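Local coordinates for protein gingipain R2 Pro-Domain (Porphyromonas gingivalis, PDB 4IEF) that probably serves as the N-terminal pro-domain of an arginine-specific cysteine protease, likely assisting its folding and holding it latent until cleaved off, at residues 57-66 with 97-105; 29-37 with 47-55. All coordinates share one frame; numbering follows the deposited sequence.

Contact 1: residues 57-66 with 97-105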
loop_
_atom_site.group_PDB
_atom_site.type_symbol
_atom_site.label_atom_id
_atom_site.label_comp_id
_atom_site.label_asym_id
_atom_site.label_seq_id
_atom_site.Cartn_x
_atom_site.Cartn_y
_atom_site.Cartn_z
ATOM N N ASN A 57 -17.373 4.717 -9.886
ATOM C CA ASN A 57 -18.473 3.885 -10.356
ATOM C C ASN A 57 -18.374 2.489 -9.726
ATOM O O ASN A 57 -17.459 1.727 -10.042
ATOM C CB ASN A 57 -18.489 3.827 -11.899
ATOM C CG ASN A 57 -19.325 2.720 -12.525
ATOM O OD1 ASN A 57 -20.382 2.317 -12.028
ATOM N ND2 ASN A 57 -18.877 2.232 -13.664
ATOM N N ILE A 58 -19.319 2.184 -8.820
ATOM C CA ILE A 58 -19.463 0.890 -8.147
ATOM C C ILE A 58 -20.868 0.324 -8.458
ATOM O O ILE A 58 -21.329 -0.608 -7.793
ATOM C CB ILE A 58 -19.165 0.947 -6.618
ATOM C CG1 ILE A 58 -19.930 2.071 -5.919
ATOM C CG2 ILE A 58 -17.674 1.039 -6.334
ATOM C CD1 ILE A 58 -21.224 1.621 -5.200
ATOM N N SER A 59 -21.543 0.909 -9.473
ATOM C CA SER A 59 -22.882 0.520 -9.918
ATOM C C SER A 59 -22.883 -0.902 -10.476
ATOM O O SER A 59 -21.978 -1.279 -11.226
ATOM C CB SER A 59 -23.398 1.483 -10.979
ATOM O OG SER A 59 -23.299 2.830 -10.550
ATOM N N GLU A 60 -23.895 -1.685 -10.078
ATOM C CA GLU A 60 -24.130 -3.068 -10.490
ATOM C C GLU A 60 -24.276 -3.141 -12.012
ATOM O O GLU A 60 -24.861 -2.235 -12.612
ATOM C CB GLU A 60 -25.409 -3.577 -9.793
ATOM C CG GLU A 60 -25.762 -5.039 -10.014
ATOM C CD GLU A 60 -27.151 -5.458 -9.564
ATOM O OE1 GLU A 60 -27.797 -4.702 -8.801
ATOM O OE2 GLU A 60 -27.591 -6.559 -9.965
ATOM N N LYS A 61 -23.743 -4.215 -12.626
ATOM C CA LYS A 61 -23.783 -4.453 -14.067
ATOM C C LYS A 61 -25.221 -4.365 -14.606
ATOM O O LYS A 61 -26.130 -5.003 -14.066
ATOM C CB LYS A 61 -23.164 -5.823 -14.393
ATOM C CG LYS A 61 -22.836 -6.024 -15.867
ATOM C CD LYS A 61 -22.420 -7.461 -16.141
ATOM C CE LYS A 61 -22.277 -7.741 -17.612
ATOM N NZ LYS A 61 -23.600 -7.792 -18.276
ATOM N N GLY A 62 -25.409 -3.538 -15.631
ATOM C CA GLY A 62 -26.702 -3.339 -16.278
ATOM C C GLY A 62 -27.560 -2.235 -15.693
ATOM O O GLY A 62 -28.623 -1.929 -16.252
ATOM N N THR A 63 -27.137 -1.659 -14.546
ATOM C CA THR A 63 -27.834 -0.555 -13.870
ATOM C C THR A 63 -27.137 0.767 -14.265
ATOM O O THR A 63 -25.965 0.724 -14.660
ATOM C CB THR A 63 -27.893 -0.756 -12.337
ATOM O OG1 THR A 63 -26.614 -0.512 -11.747
ATOM C CG2 THR A 63 -28.467 -2.118 -11.920
ATOM N N PRO A 64 -27.791 1.948 -14.148
ATOM C CA PRO A 64 -27.132 3.188 -14.602
ATOM C C PRO A 64 -25.807 3.503 -13.904
ATOM O O PRO A 64 -25.689 3.276 -12.704
ATOM C CB PRO A 64 -28.177 4.273 -14.313
ATOM C CG PRO A 64 -29.484 3.551 -14.289
ATOM C CD PRO A 64 -29.183 2.205 -13.715
ATOM N N ILE A 65 -24.803 4.003 -14.672
ATOM C CA ILE A 65 -23.503 4.428 -14.125
ATOM C C ILE A 65 -23.771 5.709 -13.358
ATOM O O ILE A 65 -24.038 6.751 -13.953
ATOM C CB ILE A 65 -22.382 4.601 -15.192
ATOM C CG1 ILE A 65 -22.060 3.255 -15.878
ATOM C CG2 ILE A 65 -21.102 5.241 -14.570
ATOM C CD1 ILE A 65 -21.251 3.351 -17.156
ATOM N N LEU A 66 -23.808 5.601 -12.034
ATOM C CA LEU A 66 -24.084 6.736 -11.174
ATOM C C LEU A 66 -22.987 6.807 -10.113
ATOM O O LEU A 66 -23.134 6.243 -9.020
ATOM C CB LEU A 66 -25.503 6.635 -10.583
ATOM C CG LEU A 66 -26.646 6.599 -11.633
ATOM C CD1 LEU A 66 -27.906 5.973 -11.073
ATOM C CD2 LEU A 66 -26.891 7.978 -12.258
ATOM N N LEU A 97 -29.915 9.971 -21.534
ATOM C CA LEU A 97 -29.712 8.531 -21.568
ATOM C C LEU A 97 -28.393 8.249 -20.860
ATOM O O LEU A 97 -27.334 8.609 -21.378
ATOM C CB LEU A 97 -29.743 7.969 -23.006
ATOM C CG LEU A 97 -29.414 6.473 -23.180
ATOM C CD1 LEU A 97 -30.475 5.582 -22.542
ATOM C CD2 LEU A 97 -29.248 6.119 -24.643
ATOM N N ILE A 98 -28.465 7.700 -19.633
ATOM C CA ILE A 98 -27.287 7.347 -18.836
ATOM C C ILE A 98 -26.874 5.937 -19.229
ATOM O O ILE A 98 -27.727 5.046 -19.309
ATOM C CB ILE A 98 -27.533 7.498 -17.305
ATOM C CG1 ILE A 98 -27.776 8.979 -16.902
ATOM C CG2 ILE A 98 -26.423 6.844 -16.441
ATOM C CD1 ILE A 98 -26.588 9.992 -17.063
ATOM N N ALA A 99 -25.564 5.747 -19.495
ATOM C CA ALA A 99 -24.976 4.470 -19.892
ATOM C C ALA A 99 -25.101 3.409 -18.787
ATOM O O ALA A 99 -24.975 3.744 -17.606
ATOM C CB ALA A 99 -23.517 4.667 -20.260
ATOM N N PRO A 100 -25.340 2.124 -19.148
ATOM C CA PRO A 100 -25.435 1.084 -18.117
ATOM C C PRO A 100 -24.049 0.625 -17.668
ATOM O O PRO A 100 -23.094 0.648 -18.449
ATOM C CB PRO A 100 -26.212 -0.028 -18.821
ATOM C CG PRO A 100 -25.851 0.122 -20.252
ATOM C CD PRO A 100 -25.498 1.556 -20.503
ATOM N N SER A 101 -23.932 0.220 -16.403
ATOM C CA SER A 101 -22.651 -0.223 -15.865
ATOM C C SER A 101 -22.210 -1.558 -16.453
ATOM O O SER A 101 -23.033 -2.440 -16.694
ATOM C CB SER A 101 -22.706 -0.316 -14.349
ATOM O OG SER A 101 -21.438 -0.656 -13.815
ATOM N N LYS A 102 -20.902 -1.679 -16.699
ATOM C CA LYS A 102 -20.262 -2.901 -17.185
ATOM C C LYS A 102 -19.929 -3.810 -15.992
ATOM O O LYS A 102 -19.541 -4.966 -16.177
ATOM C CB LYS A 102 -18.983 -2.565 -17.972
ATOM C CG LYS A 102 -19.228 -1.925 -19.325
ATOM C CD LYS A 102 -17.916 -1.754 -20.074
ATOM C CE LYS A 102 -18.117 -0.970 -21.344
ATOM N NZ LYS A 102 -16.867 -0.882 -22.145
ATOM N N GLY A 103 -20.092 -3.265 -14.787
ATOM C CA GLY A 103 -19.810 -3.954 -13.535
ATOM C C GLY A 103 -18.322 -4.054 -13.287
ATOM O O GLY A 103 -17.538 -3.283 -13.856
ATOM N N VAL A 104 -17.925 -5.003 -12.430
ATOM C CA VAL A 104 -16.520 -5.247 -12.127
ATOM C C VAL A 104 -15.919 -5.979 -13.329
ATOM O O VAL A 104 -16.390 -7.059 -13.699
ATOM C CB VAL A 104 -16.304 -6.010 -10.788
ATOM C CG1 VAL A 104 -14.827 -6.329 -10.564
ATOM C CG2 VAL A 104 -16.863 -5.219 -9.606
ATOM N N ILE A 105 -14.930 -5.347 -13.972
ATOM C CA ILE A 105 -14.225 -5.906 -15.123
ATOM C C ILE A 105 -12.903 -6.505 -14.624
ATOM O O ILE A 105 -12.194 -5.862 -13.856
ATOM C CB ILE A 105 -14.008 -4.838 -16.243
ATOM C CG1 ILE A 105 -15.354 -4.316 -16.790
ATOM C CG2 ILE A 105 -13.129 -5.385 -17.386
ATOM C CD1 ILE A 105 -15.264 -2.999 -17.593
HETATM O O HOH W 1 -19.021 0.549 -16.444
#
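Ser-101 is the bump of this contact, pushing its side chain into the concave side of the loop formed by Ser-59 to Thr-63. Its CB rests against Ser-59 O and Glu-60 O, while OG donates to Ser-59 O at 2.7 Å, approaching from above the carbonyl plane. With OG anti to the backbone N (chi1 -176°), the same oxygen also accepts from Gly-103 N at 3.1 Å, closing an ST turn. The backbone of Ser-101 holds the loop as well: Gly-62 N reaches Ser-101 O at 2.8 Å, and Ser-101 N reaches Thr-63 O at 2.7 Å. Beyond the turn, Ile-65 N binds Ala-99 O at 3.0 Å, and the Ile-65 side chain lies along the partner chain, CG1 against Ser-101 CA and CD1 over Pro-100 O. A second bump, Ile-98 CG2, fits the hollow between Pro-64 CB (3.8 Å), Ile-65 O (3.4 Å) and Leu-66 CD2. At the other end the Lys-61 chain drapes past Gly-103, its CG 3.5 Å from Lys-102 O. One water joins Lys-102 N to Asn-57 ND2, the latter by a weak bond. Two loops running in opposite directions thus meet through a single beta bridge, Pro-64 with Pro-100, beside a type II beta turn from Glu-60 to Thr-63 that carries Gly-62, at positive phi, in its third position.

Contact 2: residues 29-37 with 47-55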
loop_
_atom_site.group_PDB
_atom_site.type_symbol
_atom_site.label_atom_id
_atom_site.label_comp_id
_atom_site.label_asym_id
_atom_site.label_seq_id
_atom_site.Cartn_x
_atom_site.Cartn_y
_atom_site.Cartn_z
ATOM N N GLN A 29 -20.021 17.773 4.379
ATOM C CA GLN A 29 -20.603 18.455 3.240
ATOM C C GLN A 29 -19.975 17.960 1.942
ATOM O O GLN A 29 -18.752 17.910 1.804
ATOM C CB GLN A 29 -20.430 19.982 3.374
ATOM C CG GLN A 29 -20.685 20.767 2.078
ATOM C CD GLN A 29 -20.534 22.252 2.251
ATOM O OE1 GLN A 29 -21.331 22.905 2.922
ATOM N NE2 GLN A 29 -19.507 22.821 1.634
ATOM N N PHE A 30 -20.831 17.605 0.992
ATOM C CA PHE A 30 -20.445 17.243 -0.363
ATOM C C PHE A 30 -20.917 18.349 -1.281
ATOM O O PHE A 30 -22.043 18.844 -1.129
ATOM C CB PHE A 30 -21.038 15.886 -0.803
ATOM C CG PHE A 30 -21.015 15.679 -2.304
ATOM C CD1 PHE A 30 -22.063 16.133 -3.105
ATOM C CD2 PHE A 30 -19.921 15.080 -2.924
ATOM C CE1 PHE A 30 -22.004 16.014 -4.498
ATOM C CE2 PHE A 30 -19.882 14.926 -4.319
ATOM C CZ PHE A 30 -20.920 15.394 -5.094
ATOM N N ARG A 31 -20.086 18.702 -2.257
ATOM C CA ARG A 31 -20.445 19.647 -3.301
ATOM C C ARG A 31 -19.958 19.086 -4.628
ATOM O O ARG A 31 -18.846 18.552 -4.699
ATOM C CB ARG A 31 -19.907 21.052 -3.020
ATOM C CG ARG A 31 -20.822 21.873 -2.119
ATOM C CD ARG A 31 -20.204 23.203 -1.750
ATOM N NE ARG A 31 -21.149 24.047 -1.022
ATOM C CZ ARG A 31 -20.839 25.204 -0.445
ATOM N NH1 ARG A 31 -19.593 25.662 -0.487
ATOM N NH2 ARG A 31 -21.767 25.906 0.188
ATOM N N MET A 32 -20.826 19.132 -5.657
ATOM C CA MET A 32 -20.516 18.623 -6.994
ATOM C C MET A 32 -19.358 19.421 -7.608
ATOM O O MET A 32 -19.384 20.652 -7.614
ATOM C CB MET A 32 -21.757 18.662 -7.906
ATOM C CG MET A 32 -21.528 18.030 -9.285
ATOM S SD MET A 32 -21.003 16.292 -9.226
ATOM C CE MET A 32 -22.596 15.492 -9.032
ATOM N N ASP A 33 -18.345 18.706 -8.108
ATOM C CA ASP A 33 -17.178 19.337 -8.694
ATOM C C ASP A 33 -16.825 18.675 -10.019
ATOM O O ASP A 33 -16.726 17.447 -10.094
ATOM C CB ASP A 33 -15.993 19.288 -7.712
ATOM C CG ASP A 33 -14.799 20.107 -8.164
ATOM O OD1 ASP A 33 -13.845 19.512 -8.702
ATOM O OD2 ASP A 33 -14.827 21.340 -7.988
ATOM N N ASN A 34 -16.643 19.507 -11.060
ATOM C CA ASN A 34 -16.262 19.143 -12.432
ATOM C C ASN A 34 -17.113 17.974 -13.010
ATOM O O ASN A 34 -16.567 17.012 -13.555
ATOM C CB ASN A 34 -14.749 18.818 -12.494
ATOM C CG ASN A 34 -14.157 18.757 -13.886
ATOM O OD1 ASN A 34 -14.588 19.439 -14.814
ATOM N ND2 ASN A 34 -13.139 17.944 -14.051
ATOM N N LEU A 35 -18.448 18.070 -12.896
ATOM C CA LEU A 35 -19.334 17.043 -13.458
ATOM C C LEU A 35 -19.261 17.071 -14.992
ATOM O O LEU A 35 -19.516 18.103 -15.606
ATOM C CB LEU A 35 -20.789 17.195 -12.983
ATOM C CG LEU A 35 -21.810 16.235 -13.630
ATOM C CD1 LEU A 35 -21.684 14.819 -13.071
ATOM C CD2 LEU A 35 -23.220 16.758 -13.463
ATOM N N GLN A 36 -18.869 15.940 -15.592
ATOM C CA GLN A 36 -18.744 15.789 -17.050
ATOM C C GLN A 36 -19.500 14.554 -17.530
ATOM O O GLN A 36 -19.742 13.633 -16.747
ATOM C CB GLN A 36 -17.261 15.698 -17.493
ATOM C CG GLN A 36 -16.357 16.802 -16.934
ATOM C CD GLN A 36 -15.509 17.526 -17.948
ATOM O OE1 GLN A 36 -14.281 17.544 -17.842
ATOM N NE2 GLN A 36 -16.146 18.231 -18.881
ATOM N N PHE A 37 -19.845 14.528 -18.824
ATOM C CA PHE A 37 -20.547 13.414 -19.453
ATOM C C PHE A 37 -19.791 12.998 -20.705
ATOM O O PHE A 37 -19.476 13.840 -21.547
ATOM C CB PHE A 37 -22.009 13.786 -19.772
ATOM C CG PHE A 37 -22.856 14.063 -18.556
ATOM C CD1 PHE A 37 -23.027 15.364 -18.085
ATOM C CD2 PHE A 37 -23.486 13.027 -17.876
ATOM C CE1 PHE A 37 -23.809 15.619 -16.951
ATOM C CE2 PHE A 37 -24.261 13.281 -16.744
ATOM C CZ PHE A 37 -24.414 14.576 -16.285
ATOM N N ALA A 47 -25.269 7.070 -25.245
ATOM C CA ALA A 47 -25.528 7.182 -23.819
ATOM C C ALA A 47 -24.397 7.962 -23.153
ATOM O O ALA A 47 -23.314 8.082 -23.729
ATOM C CB ALA A 47 -25.673 5.803 -23.205
ATOM N N GLN A 48 -24.648 8.508 -21.957
ATOM C CA GLN A 48 -23.668 9.330 -21.249
ATOM C C GLN A 48 -23.072 8.632 -20.038
ATOM O O GLN A 48 -23.802 8.075 -19.216
ATOM C CB GLN A 48 -24.302 10.669 -20.808
ATOM C CG GLN A 48 -24.848 11.538 -21.950
ATOM C CD GLN A 48 -23.819 11.914 -22.993
ATOM O OE1 GLN A 48 -22.682 12.279 -22.683
ATOM N NE2 GLN A 48 -24.198 11.834 -24.262
ATOM N N VAL A 49 -21.733 8.673 -19.934
ATOM C CA VAL A 49 -20.993 8.145 -18.791
ATOM C C VAL A 49 -20.665 9.363 -17.904
ATOM O O VAL A 49 -19.840 10.194 -18.294
ATOM C CB VAL A 49 -19.730 7.306 -19.156
ATOM C CG1 VAL A 49 -18.931 6.931 -17.906
ATOM C CG2 VAL A 49 -20.098 6.059 -19.940
ATOM N N PRO A 50 -21.333 9.519 -16.745
ATOM C CA PRO A 50 -21.035 10.677 -15.888
ATOM C C PRO A 50 -19.732 10.498 -15.109
ATOM O O PRO A 50 -19.406 9.389 -14.699
ATOM C CB PRO A 50 -22.242 10.746 -14.939
ATOM C CG PRO A 50 -23.176 9.634 -15.360
ATOM C CD PRO A 50 -22.366 8.659 -16.138
ATOM N N THR A 51 -18.978 11.601 -14.935
ATOM C CA THR A 51 -17.727 11.650 -14.173
ATOM C C THR A 51 -17.659 12.941 -13.379
ATOM O O THR A 51 -18.102 13.979 -13.867
ATOM C CB THR A 51 -16.472 11.523 -15.072
ATOM O OG1 THR A 51 -16.547 12.446 -16.155
ATOM C CG2 THR A 51 -16.239 10.109 -15.582
ATOM N N PHE A 52 -17.105 12.883 -12.155
ATOM C CA PHE A 52 -16.888 14.056 -11.309
ATOM C C PHE A 52 -15.672 13.799 -10.424
ATOM O O PHE A 52 -15.299 12.640 -10.224
ATOM C CB PHE A 52 -18.142 14.452 -10.490
ATOM C CG PHE A 52 -18.684 13.463 -9.475
ATOM C CD1 PHE A 52 -18.167 13.411 -8.182
ATOM C CD2 PHE A 52 -19.774 12.655 -9.782
ATOM C CE1 PHE A 52 -18.692 12.526 -7.232
ATOM C CE2 PHE A 52 -20.297 11.766 -8.830
ATOM C CZ PHE A 52 -19.743 11.700 -7.566
ATOM N N THR A 53 -15.042 14.874 -9.917
ATOM C CA THR A 53 -13.855 14.790 -9.053
ATOM C C THR A 53 -14.133 13.872 -7.847
ATOM O O THR A 53 -15.123 14.063 -7.129
ATOM C CB THR A 53 -13.396 16.187 -8.608
ATOM O OG1 THR A 53 -13.477 17.086 -9.716
ATOM C CG2 THR A 53 -11.982 16.182 -8.047
ATOM N N GLU A 54 -13.275 12.839 -7.688
ATOM C CA GLU A 54 -13.301 11.809 -6.639
ATOM C C GLU A 54 -14.536 10.873 -6.779
ATOM O O GLU A 54 -14.823 10.079 -5.876
ATOM C CB GLU A 54 -13.232 12.452 -5.238
ATOM C CG GLU A 54 -12.470 11.647 -4.205
ATOM C CD GLU A 54 -12.517 12.210 -2.798
ATOM O OE1 GLU A 54 -12.572 13.452 -2.646
ATOM O OE2 GLU A 54 -12.483 11.402 -1.843
ATOM N N GLY A 55 -15.214 10.946 -7.930
ATOM C CA GLY A 55 -16.354 10.098 -8.247
ATOM C C GLY A 55 -15.901 8.715 -8.663
ATOM O O GLY A 55 -14.965 8.586 -9.457
HETATM O O HOH W 2 -12.187 16.408 -11.747
HETATM O O HOH W 3 -21.004 14.035 -24.081
#
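Phe-52 packs against the bend at Met-32 to Leu-35, its CB against Met-32 SD and Asp-33 O and its CG between the backbone N and the carbonyl carbon (chi1 62°). Met-32 SD comes over the ring obliquely, 4.2 Å from its centroid, in a Met-aromatic contact, and the bends of the methionine chain carry CE over the same face. Gly-55 CA lies over the opposite face. Phe-30 turns an edge toward Phe-52 in an offset edge-to-face pair, with centroids 5.9 Å apart and planes at 71°. Beside this apolar cluster, Thr-53 is held twice by Asp-33: Thr-53 OG1 donates to Asp-33 OD1 at 2.7 Å, on the anti lone pair of that oxygen, the side away from OD2, and Thr-53 N donates to Asp-33 O at 3.1 Å. A water links Thr-53 OG1 with Asn-34 ND2. Further along, the two segments pair as the open end of an antiparallel beta hairpin, strands 36-42 and 45-51. Gln-36 and Thr-51 form its hydrogen-bonded pair, Gln-36 N to Thr-51 O at 2.7 Å and Thr-51 N to Gln-36 O at 2.8 Å. Phe-37 and Pro-50 follow as a non-hydrogen-bonded pair, and Phe-37 CE2 leans on Pro-50 CB at 3.7 Å. Gln-48 brings OE1 to within 3.3 Å of Phe-37 CB, its amide plane 70° from the ring, and a water joins OE1 to Phe-37 O. In the next shell, Gln-15 binds Asp-33 OD2 and probably steadies the carboxylate that Thr-53 uses. Pro-153 of strand 144-157 touches Phe-30, Met-32 and Phe-52 alike, while Phe-151 meets the Phe-30 ring and Lys-93 makes a cation-pi contact with Phe-37.

How the contacts relate
From the N terminus, strand 25-31 of the large antiparallel sheet leads into 29-37; the chain then turns back through the hairpin, and contact 2 closes this short loop at 47-55. Residues 57-66 follow almost at once and open contact 1, whose larger loop, passing through strands 69-74 and 79-93, closes at 97-105. The two contacts are therefore in series, neither nested nor crossed. They nevertheless meet in space: Leu-97 O and Ala-99 N probably hydrogen-bond to Gln-48 N and O, and Pro-50 CG packs on Ile-65 O. Contact 2 joins the two-stranded hairpin to the end of strand 25-31 in the larger sheet, and contact 1 fastens two loops next to that hairpin.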